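Local coordinates for protein cytochrome P450 monooxygenase (Rhodococcus sp. ECU0066, PDB 6KBH) that carries heme, FMN and a [2Fe-2S] cluster in one self-sufficient chain and probably catalyses monooxygenation at its P450 heme, at residues K577-I588 with D604-R612; A474-L482 with I492-P503. All coordinates share one frame; numbering follows the deposited sequence.

Two reductase modules meet around the FMN, and each contact belongs to one of them. Contact 2 is the hairpin of the antiparallel, flavin-binding sheet that comes first in the chain; contact 1 opens the parallel, Rossmann-like sheet that follows. Their centres are 29 Å apart and their nearest atoms about 10 Å, so they do not touch. Only contact 1 touches the flavin. In contact 1 the loop after strand 578-584 brings Ile586 directly against the isoalloxazine methyl groups, whereas in contact 2 the side chain of Ile492 stays about 9 Å from the FMN and about 10 Å from the side chains of Arg520 and Ser548, which bind it.

Contact 1 of 2, residues K577-I588 with D604-R612; sequences KRYVFVAGGIGI and DYEIHYAGR. With FMN (flavin mononucleotide), chain B.
His608 N donates to Phe581 O at 2.6 Å, one rung of the ladder joining parallel strands 578-584 and 605-611. With helix 588-601 between them, the strands form a beta-alpha-beta unit in a five-stranded, Rossmann-like sheet, as in the nucleotide-binding domain of ferredoxin reductases. Their axes lie only 6° apart, and residues alternate between two faces. Tyr579, Phe581, Tyr605 and Ile607 share the face covered by helices 588-601 and 620-625, where the buried Phe581 and Ile607 suit an apolar setting: Phe581 CE1 meets Tyr605 CB at the ring edge (3.4 Å), while CD1 reaches Ile607 CG2. On the other face Glu606 OE1 forms a salt bridge with Arg578 NH1 at 3.5 Å; Val580 CG1 lies over one guanidinium face, and Arg578 NH2 is held by Thr655.

Tyr609 closes the C-terminal end. Its CG stands opposite the backbone N (chi1 -177°), which lays the ring along the turn after strand 578-584. Ala583 O lies at the ring edge, and the small side chain leaves room for the tyrosine, its CB 3.7 Å from Tyr609 CD1. Ile588 CD1 sits over the ring centre, 3.7 Å from the centroid, in a CH-pi contact. The phenol oxygen has two carbonyls within reach, Gly585 O at 3.1 Å and Ala618 O. With an alanine in place of Tyr609, Ile588 would probably lose the surface it rests on, leaving a gap between the glycine-rich turn and strand 605-611. Gly585 has a positive phi, easy for glycine, and next to it Ile586 CG1 packs 3.4 Å from FMN C7M.

Contact 2 of 2, residues A474-L482 with I492-P503; sequences ARTMAVSGL and ITLRDTSGRPLP
Met477 runs from strand 475-486 across its hairpin partner, strand 489-496, on the buried side of the antiparallel sheet that in ferredoxin-reductase-like proteins forms the flavin-binding barrel. Its CB lies beside Arg495 O, and CG passes Asp496 CA at 4.0 Å. From there the chain turns at SD, which packs 4.3 Å from Leu494 CB; the chi3 bend of 114° carries CE on to meet Leu502 CD2 tip to tip. A long, flexible, unbranched side chain suits this path, and Phe534 of the next strand touches both Met477 and Leu502. Farther along the same face Val479 CG2 meets Ile492 CG2, and Leu482 CD1 lies alongside Ile492.

The backbones pair reciprocally at Ala478 and Arg495, where Ala478 N donates to Arg495 O and Arg495 N to Ala478 O. Beyond this pair, Ser480 and Gly481 together face Thr493, a beta bulge: Ser480 N donates to Thr493 O (2.9 Å), and Thr493 N to Gly481 O. The latter carbonyl is gripped twice, for Thr493 OG1 also donates to it at 2.8 Å. Glycine suits position 481, since a CB there would probably crowd Thr493 OG1.

At the other end the strand gives way to a loop that holds an Asx turn (Ser498 N to Asp496 OD1) and an ST turn (Arg500 N to Ser498 OG). Arg475 meets this loop, making a long salt bridge from NH2 to Asp496 OD2 and a weak bond from NH2 to Pro501 O at the guanidinium edge. Over one guanidinium face lies Pro503, its CD 3.5 Å from Arg475 NH1.

Contact 1 of 2, residues K577-I588 with D604-R612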
loop_
_atom_site.group_PDB
_atom_site.type_symbol
_atom_site.label_atom_id
_atom_site.label_comp_id
_atom_site.label_asym_id
_atom_site.label_seq_id
_atom_site.Cartn_x
_atom_site.Cartn_y
_atom_site.Cartn_z
ATOM N N LYS A 577 27.640 28.660 -17.356
ATOM C CA LYS A 577 28.540 29.082 -18.426
ATOM C C LYS A 577 29.105 27.889 -19.189
ATOM O O LYS A 577 29.073 27.851 -20.427
ATOM C CB LYS A 577 29.644 29.939 -17.806
ATOM C CG LYS A 577 31.115 29.674 -18.156
ATOM C CD LYS A 577 31.445 29.867 -19.633
ATOM C CE LYS A 577 32.947 29.644 -19.889
ATOM N NZ LYS A 577 33.412 28.268 -19.586
ATOM N N ARG A 578 29.665 26.928 -18.462
ATOM C CA ARG A 578 30.371 25.800 -19.046
ATOM C C ARG A 578 30.150 24.600 -18.144
ATOM O O ARG A 578 29.828 24.730 -16.958
ATOM C CB ARG A 578 31.867 26.096 -19.219
ATOM C CG ARG A 578 32.753 24.935 -19.686
ATOM C CD ARG A 578 34.164 25.427 -19.957
ATOM N NE ARG A 578 34.878 25.821 -18.746
ATOM C CZ ARG A 578 36.042 25.308 -18.352
ATOM N NH1 ARG A 578 36.649 24.377 -19.074
ATOM N NH2 ARG A 578 36.612 25.741 -17.236
ATOM N N TYR A 579 30.283 23.425 -18.732
ATOM C CA TYR A 579 30.169 22.185 -17.994
ATOM C C TYR A 579 31.436 21.397 -18.244
ATOM O O TYR A 579 31.814 21.180 -19.394
ATOM C CB TYR A 579 28.929 21.418 -18.449
ATOM C CG TYR A 579 27.805 22.374 -18.754
ATOM C CD1 TYR A 579 27.012 22.868 -17.733
ATOM C CD2 TYR A 579 27.587 22.850 -20.041
ATOM C CE1 TYR A 579 26.007 23.772 -17.986
ATOM C CE2 TYR A 579 26.581 23.759 -20.303
ATOM C CZ TYR A 579 25.795 24.216 -19.273
ATOM O OH TYR A 579 24.796 25.120 -19.547
ATOM N N VAL A 580 32.113 20.992 -17.186
ATOM C CA VAL A 580 33.177 20.018 -17.328
ATOM C C VAL A 580 32.700 18.794 -16.580
ATOM O O VAL A 580 32.204 18.908 -15.455
ATOM C CB VAL A 580 34.542 20.535 -16.842
ATOM C CG1 VAL A 580 34.860 21.839 -17.569
ATOM C CG2 VAL A 580 34.668 20.593 -15.301
ATOM N N PHE A 581 32.734 17.645 -17.244
ATOM C CA PHE A 581 32.203 16.405 -16.702
ATOM C C PHE A 581 33.390 15.503 -16.399
ATOM O O PHE A 581 34.278 15.353 -17.235
ATOM C CB PHE A 581 31.268 15.727 -17.706
ATOM C CG PHE A 581 30.221 16.638 -18.320
ATOM C CD1 PHE A 581 30.487 17.365 -19.467
ATOM C CD2 PHE A 581 28.956 16.741 -17.752
ATOM C CE1 PHE A 581 29.526 18.177 -20.036
ATOM C CE2 PHE A 581 27.982 17.556 -18.310
ATOM C CZ PHE A 581 28.262 18.277 -19.457
ATOM N N VAL A 582 33.433 14.933 -15.208
ATOM C CA VAL A 582 34.418 13.914 -14.883
ATOM C C VAL A 582 33.648 12.639 -14.584
ATOM O O VAL A 582 32.568 12.684 -13.991
ATOM C CB VAL A 582 35.352 14.317 -13.729
ATOM C CG1 VAL A 582 34.582 14.522 -12.472
ATOM C CG2 VAL A 582 36.461 13.283 -13.558
ATOM N N ALA A 583 34.162 11.510 -15.067
ATOM C CA ALA A 583 33.405 10.263 -15.112
ATOM C C ALA A 583 34.346 9.100 -14.855
ATOM O O ALA A 583 35.432 9.032 -15.441
ATOM C CB ALA A 583 32.709 10.077 -16.469
ATOM N N GLY A 584 33.924 8.188 -13.984
ATOM C CA GLY A 584 34.721 7.023 -13.656
ATOM C C GLY A 584 33.944 5.727 -13.743
ATOM O O GLY A 584 32.896 5.581 -13.106
ATOM N N GLY A 585 34.449 4.777 -14.525
ATOM C CA GLY A 585 33.769 3.498 -14.638
ATOM C C GLY A 585 32.409 3.655 -15.286
ATOM O O GLY A 585 32.256 4.347 -16.299
ATOM N N ILE A 586 31.401 3.017 -14.684
ATOM C CA ILE A 586 30.050 3.033 -15.235
ATOM C C ILE A 586 29.323 4.346 -14.968
ATOM O O ILE A 586 28.235 4.571 -15.510
ATOM C CB ILE A 586 29.264 1.808 -14.708
ATOM C CG1 ILE A 586 28.003 1.627 -15.532
ATOM C CG2 ILE A 586 28.957 1.960 -13.228
ATOM C CD1 ILE A 586 28.209 0.857 -16.802
ATOM N N GLY A 587 29.914 5.240 -14.183
ATOM C CA GLY A 587 29.372 6.579 -14.025
ATOM C C GLY A 587 29.257 7.331 -15.340
ATOM O O GLY A 587 28.778 8.467 -15.373
ATOM N N ILE A 588 29.698 6.697 -16.430
ATOM C CA ILE A 588 29.588 7.283 -17.760
ATOM C C ILE A 588 28.133 7.387 -18.204
ATOM O O ILE A 588 27.792 8.240 -19.034
ATOM C CB ILE A 588 30.429 6.467 -18.760
ATOM C CG1 ILE A 588 30.456 7.144 -20.133
ATOM C CG2 ILE A 588 29.903 5.042 -18.870
ATOM C CD1 ILE A 588 31.110 8.507 -20.129
ATOM N N ASP A 604 29.645 25.209 -24.486
ATOM C CA ASP A 604 30.968 24.658 -24.254
ATOM C C ASP A 604 30.987 23.659 -23.135
ATOM O O ASP A 604 30.548 23.928 -22.084
ATOM C CB ASP A 604 31.966 25.840 -24.083
ATOM C CG ASP A 604 33.296 25.460 -23.426
ATOM O OD1 ASP A 604 33.588 24.287 -23.275
ATOM O OD2 ASP A 604 34.057 26.348 -23.033
ATOM N N TYR A 605 31.558 22.504 -23.372
ATOM C CA TYR A 605 31.640 21.490 -22.334
ATOM C C TYR A 605 32.926 20.692 -22.507
ATOM O O TYR A 605 33.495 20.620 -23.599
ATOM C CB TYR A 605 30.414 20.565 -22.349
ATOM C CG TYR A 605 30.248 19.767 -23.621
ATOM C CD1 TYR A 605 29.698 20.346 -24.756
ATOM C CD2 TYR A 605 30.626 18.432 -23.685
ATOM C CE1 TYR A 605 29.538 19.627 -25.920
ATOM C CE2 TYR A 605 30.470 17.700 -24.850
ATOM C CZ TYR A 605 29.924 18.306 -25.963
ATOM O OH TYR A 605 29.762 17.593 -27.128
ATOM N N GLU A 606 33.379 20.094 -21.405
ATOM C CA GLU A 606 34.614 19.321 -21.380
ATOM C C GLU A 606 34.373 18.064 -20.558
ATOM O O GLU A 606 33.963 18.157 -19.401
ATOM C CB GLU A 606 35.760 20.147 -20.779
ATOM C CG GLU A 606 37.138 19.752 -21.275
ATOM C CD GLU A 606 38.230 20.678 -20.773
ATOM O OE1 GLU A 606 38.065 21.253 -19.676
ATOM O OE2 GLU A 606 39.253 20.828 -21.476
ATOM N N ILE A 607 34.620 16.891 -21.135
ATOM C CA ILE A 607 34.290 15.639 -20.461
ATOM C C ILE A 607 35.556 14.810 -20.284
ATOM O O ILE A 607 36.350 14.658 -21.221
ATOM C CB ILE A 607 33.191 14.856 -21.204
ATOM C CG1 ILE A 607 33.705 14.118 -22.424
ATOM C CG2 ILE A 607 32.160 15.792 -21.743
ATOM C CD1 ILE A 607 32.587 13.363 -23.087
ATOM N N HIS A 608 35.750 14.306 -19.068
ATOM C CA HIS A 608 36.953 13.593 -18.667
ATOM C C HIS A 608 36.506 12.239 -18.124
ATOM O O HIS A 608 35.758 12.182 -17.142
ATOM C CB HIS A 608 37.736 14.393 -17.611
ATOM C CG HIS A 608 38.378 15.635 -18.134
ATOM N ND1 HIS A 608 39.690 15.675 -18.557
ATOM C CD2 HIS A 608 37.902 16.893 -18.277
ATOM C CE1 HIS A 608 39.995 16.897 -18.955
ATOM N NE2 HIS A 608 38.926 17.657 -18.797
ATOM N N TYR A 609 36.958 11.155 -18.753
ATOM C CA TYR A 609 36.415 9.819 -18.510
ATOM C C TYR A 609 37.550 8.860 -18.171
ATOM O O TYR A 609 38.395 8.563 -19.022
ATOM C CB TYR A 609 35.624 9.340 -19.730
ATOM C CG TYR A 609 34.947 7.994 -19.591
ATOM C CD1 TYR A 609 34.619 7.470 -18.346
ATOM C CD2 TYR A 609 34.625 7.248 -20.718
ATOM C CE1 TYR A 609 33.999 6.236 -18.231
ATOM C CE2 TYR A 609 34.003 6.021 -20.614
ATOM C CZ TYR A 609 33.694 5.518 -19.371
ATOM O OH TYR A 609 33.077 4.293 -19.274
ATOM N N ALA A 610 37.560 8.365 -16.935
ATOM C CA ALA A 610 38.569 7.430 -16.464
ATOM C C ALA A 610 37.933 6.087 -16.129
ATOM O O ALA A 610 36.725 5.982 -15.899
ATOM C CB ALA A 610 39.305 7.980 -15.235
ATOM N N GLY A 611 38.768 5.056 -16.103
ATOM C CA GLY A 611 38.314 3.718 -15.782
ATOM C C GLY A 611 39.493 2.780 -15.675
ATOM O O GLY A 611 40.606 3.101 -16.108
ATOM N N ARG A 612 39.234 1.609 -15.090
ATOM C CA ARG A 612 40.314 0.661 -14.838
ATOM C C ARG A 612 40.966 0.196 -16.137
ATOM O O ARG A 612 42.182 -0.030 -16.181
ATOM C CB ARG A 612 39.797 -0.531 -14.027
ATOM C CG ARG A 612 38.878 -1.481 -14.785
ATOM C CD ARG A 612 38.002 -2.293 -13.840
ATOM N NE ARG A 612 38.751 -3.328 -13.130
ATOM C CZ ARG A 612 38.955 -4.556 -13.595
ATOM N NH1 ARG A 612 38.472 -4.910 -14.777
ATOM N NH2 ARG A 612 39.647 -5.431 -12.877
HETATM N N1 FMN B . 22.362 3.641 -8.227
HETATM C C2 FMN B . 21.644 4.708 -7.845
HETATM O O2 FMN B . 21.332 4.831 -6.617
HETATM N N3 FMN B . 21.241 5.648 -8.710
HETATM C C4 FMN B . 21.569 5.522 -10.012
HETATM O O4 FMN B . 21.175 6.460 -10.907
HETATM C C4A FMN B . 22.317 4.425 -10.437
HETATM N N5 FMN B . 22.635 4.311 -11.737
HETATM C C5A FMN B . 23.349 3.251 -12.132
HETATM C C6 FMN B . 23.662 3.164 -13.477
HETATM C C7 FMN B . 24.395 2.096 -13.939
HETATM C C7M FMN B . 24.667 2.122 -15.463
HETATM C C8 FMN B . 24.835 1.096 -13.064
HETATM C C8M FMN B . 25.640 -0.101 -13.529
HETATM C C9 FMN B . 24.532 1.194 -11.710
HETATM C C9A FMN B . 23.773 2.267 -11.233
HETATM N N10 FMN B . 23.456 2.388 -9.925
HETATM C C10 FMN B . 22.723 3.462 -9.519
HETATM C "C1'" FMN B . 23.851 1.355 -8.916
HETATM C "C2'" FMN B . 22.859 0.221 -8.841
HETATM O "O2'" FMN B . 21.644 0.581 -8.326
HETATM C "C3'" FMN B . 23.405 -0.923 -8.025
HETATM O "O3'" FMN B . 23.793 -0.559 -6.727
HETATM C "C4'" FMN B . 24.573 -1.619 -8.757
HETATM O "O4'" FMN B . 24.454 -1.913 -10.098
HETATM C "C5'" FMN B . 24.871 -3.021 -8.147
HETATM O "O5'" FMN B . 23.736 -3.849 -7.791
HETATM P P FMN B . 23.976 -5.075 -6.840
HETATM O O1P FMN B . 22.694 -5.439 -6.138
HETATM O O2P FMN B . 24.433 -6.271 -7.613
HETATM O O3P FMN B . 25.029 -4.681 -5.852
#

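Contact 2 of 2, residues A474-L482 with I492-P503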
loop_
_atom_site.group_PDB
_atom_site.type_symbol
_atom_site.label_atom_id
_atom_site.label_comp_id
_atom_site.label_asym_id
_atom_site.label_seq_id
_atom_site.Cartn_x
_atom_site.Cartn_y
_atom_site.Cartn_z
ATOM N N ALA A 474 3.626 0.967 -12.001
ATOM C CA ALA A 474 4.800 0.694 -12.805
ATOM C C ALA A 474 4.385 0.197 -14.173
ATOM O O ALA A 474 3.312 -0.384 -14.347
ATOM C CB ALA A 474 5.711 -0.328 -12.143
ATOM N N ARG A 475 5.265 0.417 -15.134
ATOM C CA ARG A 475 5.113 -0.107 -16.476
ATOM C C ARG A 475 5.937 -1.383 -16.572
ATOM O O ARG A 475 7.092 -1.409 -16.148
ATOM C CB ARG A 475 5.584 0.925 -17.493
ATOM C CG ARG A 475 4.833 2.234 -17.375
ATOM C CD ARG A 475 5.681 3.405 -17.823
ATOM N NE ARG A 475 5.403 3.780 -19.212
ATOM C CZ ARG A 475 4.777 4.891 -19.594
ATOM N NH1 ARG A 475 4.325 5.761 -18.699
ATOM N NH2 ARG A 475 4.593 5.129 -20.886
ATOM N N THR A 476 5.336 -2.450 -17.083
ATOM C CA THR A 476 6.072 -3.690 -17.302
ATOM C C THR A 476 6.549 -3.684 -18.747
ATOM O O THR A 476 5.788 -3.983 -19.674
ATOM C CB THR A 476 5.211 -4.905 -16.991
ATOM O OG1 THR A 476 4.443 -5.258 -18.152
ATOM C CG2 THR A 476 4.280 -4.592 -15.831
ATOM N N MET A 477 7.811 -3.315 -18.943
ATOM C CA MET A 477 8.381 -3.279 -20.277
ATOM C C MET A 477 9.017 -4.618 -20.631
ATOM O O MET A 477 9.193 -5.501 -19.788
ATOM C CB MET A 477 9.409 -2.152 -20.408
ATOM C CG MET A 477 8.857 -0.748 -20.235
ATOM S SD MET A 477 10.119 0.382 -19.668
ATOM C CE MET A 477 10.255 1.440 -21.050
ATOM N N ALA A 478 9.368 -4.755 -21.904
ATOM C CA ALA A 478 9.983 -5.959 -22.431
ATOM C C ALA A 478 11.395 -5.643 -22.891
ATOM O O ALA A 478 11.677 -4.540 -23.374
ATOM C CB ALA A 478 9.166 -6.540 -23.596
ATOM N N VAL A 479 12.283 -6.616 -22.725
ATOM C CA VAL A 479 13.672 -6.478 -23.145
ATOM C C VAL A 479 13.775 -6.935 -24.597
ATOM O O VAL A 479 13.605 -8.120 -24.900
ATOM C CB VAL A 479 14.619 -7.269 -22.232
ATOM C CG1 VAL A 479 14.121 -8.697 -22.006
ATOM C CG2 VAL A 479 16.024 -7.267 -22.804
ATOM N N SER A 480 14.052 -5.991 -25.496
ATOM C CA SER A 480 14.167 -6.301 -26.915
ATOM C C SER A 480 15.588 -6.633 -27.349
ATOM O O SER A 480 15.770 -7.189 -28.437
ATOM C CB SER A 480 13.653 -5.129 -27.748
ATOM O OG SER A 480 14.373 -3.941 -27.450
ATOM N N GLY A 481 16.592 -6.303 -26.539
ATOM C CA GLY A 481 17.958 -6.602 -26.913
ATOM C C GLY A 481 18.985 -6.447 -25.811
ATOM O O GLY A 481 18.901 -5.525 -24.993
ATOM N N LEU A 482 19.963 -7.353 -25.791
ATOM C CA LEU A 482 21.097 -7.305 -24.876
ATOM C C LEU A 482 22.369 -7.172 -25.697
ATOM O O LEU A 482 22.646 -8.021 -26.547
ATOM C CB LEU A 482 21.176 -8.562 -24.006
ATOM C CG LEU A 482 20.035 -8.872 -23.044
ATOM C CD1 LEU A 482 19.499 -7.573 -22.485
ATOM C CD2 LEU A 482 18.948 -9.687 -23.714
ATOM N N ILE A 492 21.016 -2.797 -22.142
ATOM C CA ILE A 492 19.669 -3.351 -22.223
ATOM C C ILE A 492 18.773 -2.366 -22.959
ATOM O O ILE A 492 18.775 -1.164 -22.659
ATOM C CB ILE A 492 19.105 -3.663 -20.827
ATOM C CG1 ILE A 492 20.040 -4.599 -20.068
ATOM C CG2 ILE A 492 17.735 -4.294 -20.945
ATOM C CD1 ILE A 492 19.585 -4.870 -18.658
ATOM N N THR A 493 18.016 -2.872 -23.927
ATOM C CA THR A 493 17.012 -2.095 -24.640
ATOM C C THR A 493 15.639 -2.521 -24.136
ATOM O O THR A 493 15.246 -3.681 -24.300
ATOM C CB THR A 493 17.122 -2.306 -26.149
ATOM O OG1 THR A 493 17.398 -3.684 -26.412
ATOM C CG2 THR A 493 18.244 -1.472 -26.722
ATOM N N LEU A 494 14.916 -1.589 -23.518
ATOM C CA LEU A 494 13.649 -1.891 -22.863
ATOM C C LEU A 494 12.502 -1.266 -23.647
ATOM O O LEU A 494 12.475 -0.046 -23.854
ATOM C CB LEU A 494 13.662 -1.406 -21.416
ATOM C CG LEU A 494 14.500 -2.323 -20.519
ATOM C CD1 LEU A 494 14.611 -1.768 -19.110
ATOM C CD2 LEU A 494 13.925 -3.737 -20.509
ATOM N N ARG A 495 11.555 -2.109 -24.059
ATOM C CA ARG A 495 10.423 -1.752 -24.906
ATOM C C ARG A 495 9.135 -1.726 -24.093
ATOM O O ARG A 495 8.882 -2.642 -23.305
ATOM C CB ARG A 495 10.256 -2.776 -26.037
ATOM C CG ARG A 495 11.250 -2.659 -27.154
ATOM C CD ARG A 495 10.948 -1.446 -27.988
ATOM N NE ARG A 495 12.122 -1.038 -28.736
ATOM C CZ ARG A 495 12.441 -1.429 -29.968
ATOM N NH1 ARG A 495 11.653 -2.246 -30.652
ATOM N NH2 ARG A 495 13.567 -0.977 -30.506
ATOM N N ASP A 496 8.292 -0.715 -24.320
ATOM C CA ASP A 496 6.967 -0.679 -23.704
ATOM C C ASP A 496 6.008 -1.513 -24.545
ATOM O O ASP A 496 5.801 -1.231 -25.732
ATOM C CB ASP A 496 6.449 0.756 -23.553
ATOM C CG ASP A 496 5.048 0.822 -22.903
ATOM O OD1 ASP A 496 4.427 -0.229 -22.640
ATOM O OD2 ASP A 496 4.567 1.954 -22.648
ATOM N N THR A 497 5.408 -2.518 -23.910
ATOM C CA THR A 497 4.477 -3.419 -24.574
ATOM C C THR A 497 3.111 -2.785 -24.805
ATOM O O THR A 497 2.407 -3.168 -25.748
ATOM C CB THR A 497 4.326 -4.687 -23.744
ATOM O OG1 THR A 497 3.432 -4.433 -22.653
ATOM C CG2 THR A 497 5.674 -5.094 -23.179
ATOM N N SER A 498 2.711 -1.834 -23.953
ATOM C CA SER A 498 1.440 -1.142 -24.153
ATOM C C SER A 498 1.370 -0.514 -25.538
ATOM O O SER A 498 0.298 -0.452 -26.152
ATOM C CB SER A 498 1.246 -0.065 -23.084
ATOM O OG SER A 498 1.994 1.099 -23.399
ATOM N N GLY A 499 2.513 -0.053 -26.048
ATOM C CA GLY A 499 2.581 0.697 -27.277
ATOM C C GLY A 499 2.448 2.192 -27.096
ATOM O O GLY A 499 2.775 2.949 -28.019
ATOM N N ARG A 500 1.994 2.642 -25.929
ATOM C CA ARG A 500 1.689 4.053 -25.713
ATOM C C ARG A 500 2.910 4.776 -25.151
ATOM O O ARG A 500 3.549 4.270 -24.216
ATOM C CB ARG A 500 0.491 4.195 -24.784
ATOM C CG ARG A 500 -0.479 3.016 -24.899
ATOM C CD ARG A 500 -1.285 3.078 -26.202
ATOM N NE ARG A 500 -1.630 1.749 -26.710
ATOM C CZ ARG A 500 -2.321 1.529 -27.825
ATOM N NH1 ARG A 500 -2.750 2.549 -28.557
ATOM N NH2 ARG A 500 -2.588 0.286 -28.205
ATOM N N PRO A 501 3.235 5.955 -25.689
ATOM C CA PRO A 501 4.587 6.507 -25.531
ATOM C C PRO A 501 5.004 6.723 -24.084
ATOM O O PRO A 501 4.186 6.991 -23.199
ATOM C CB PRO A 501 4.510 7.838 -26.289
ATOM C CG PRO A 501 3.443 7.622 -27.310
ATOM C CD PRO A 501 2.416 6.766 -26.604
ATOM N N LEU A 502 6.310 6.612 -23.868
ATOM C CA LEU A 502 7.015 6.715 -22.604
ATOM C C LEU A 502 7.237 8.183 -22.238
ATOM O O LEU A 502 7.307 9.045 -23.121
ATOM C CB LEU A 502 8.364 6.001 -22.692
ATOM C CG LEU A 502 8.487 4.500 -22.994
ATOM C CD1 LEU A 502 7.914 4.091 -24.343
ATOM C CD2 LEU A 502 9.950 4.142 -22.950
ATOM N N PRO A 503 7.350 8.491 -20.945
ATOM C CA PRO A 503 7.550 9.884 -20.529
ATOM C C PRO A 503 8.801 10.506 -21.133
ATOM O O PRO A 503 9.755 9.827 -21.520
ATOM C CB PRO A 503 7.675 9.781 -19.005
ATOM C CG PRO A 503 6.904 8.561 -18.654
ATOM C CD PRO A 503 7.113 7.601 -19.794
#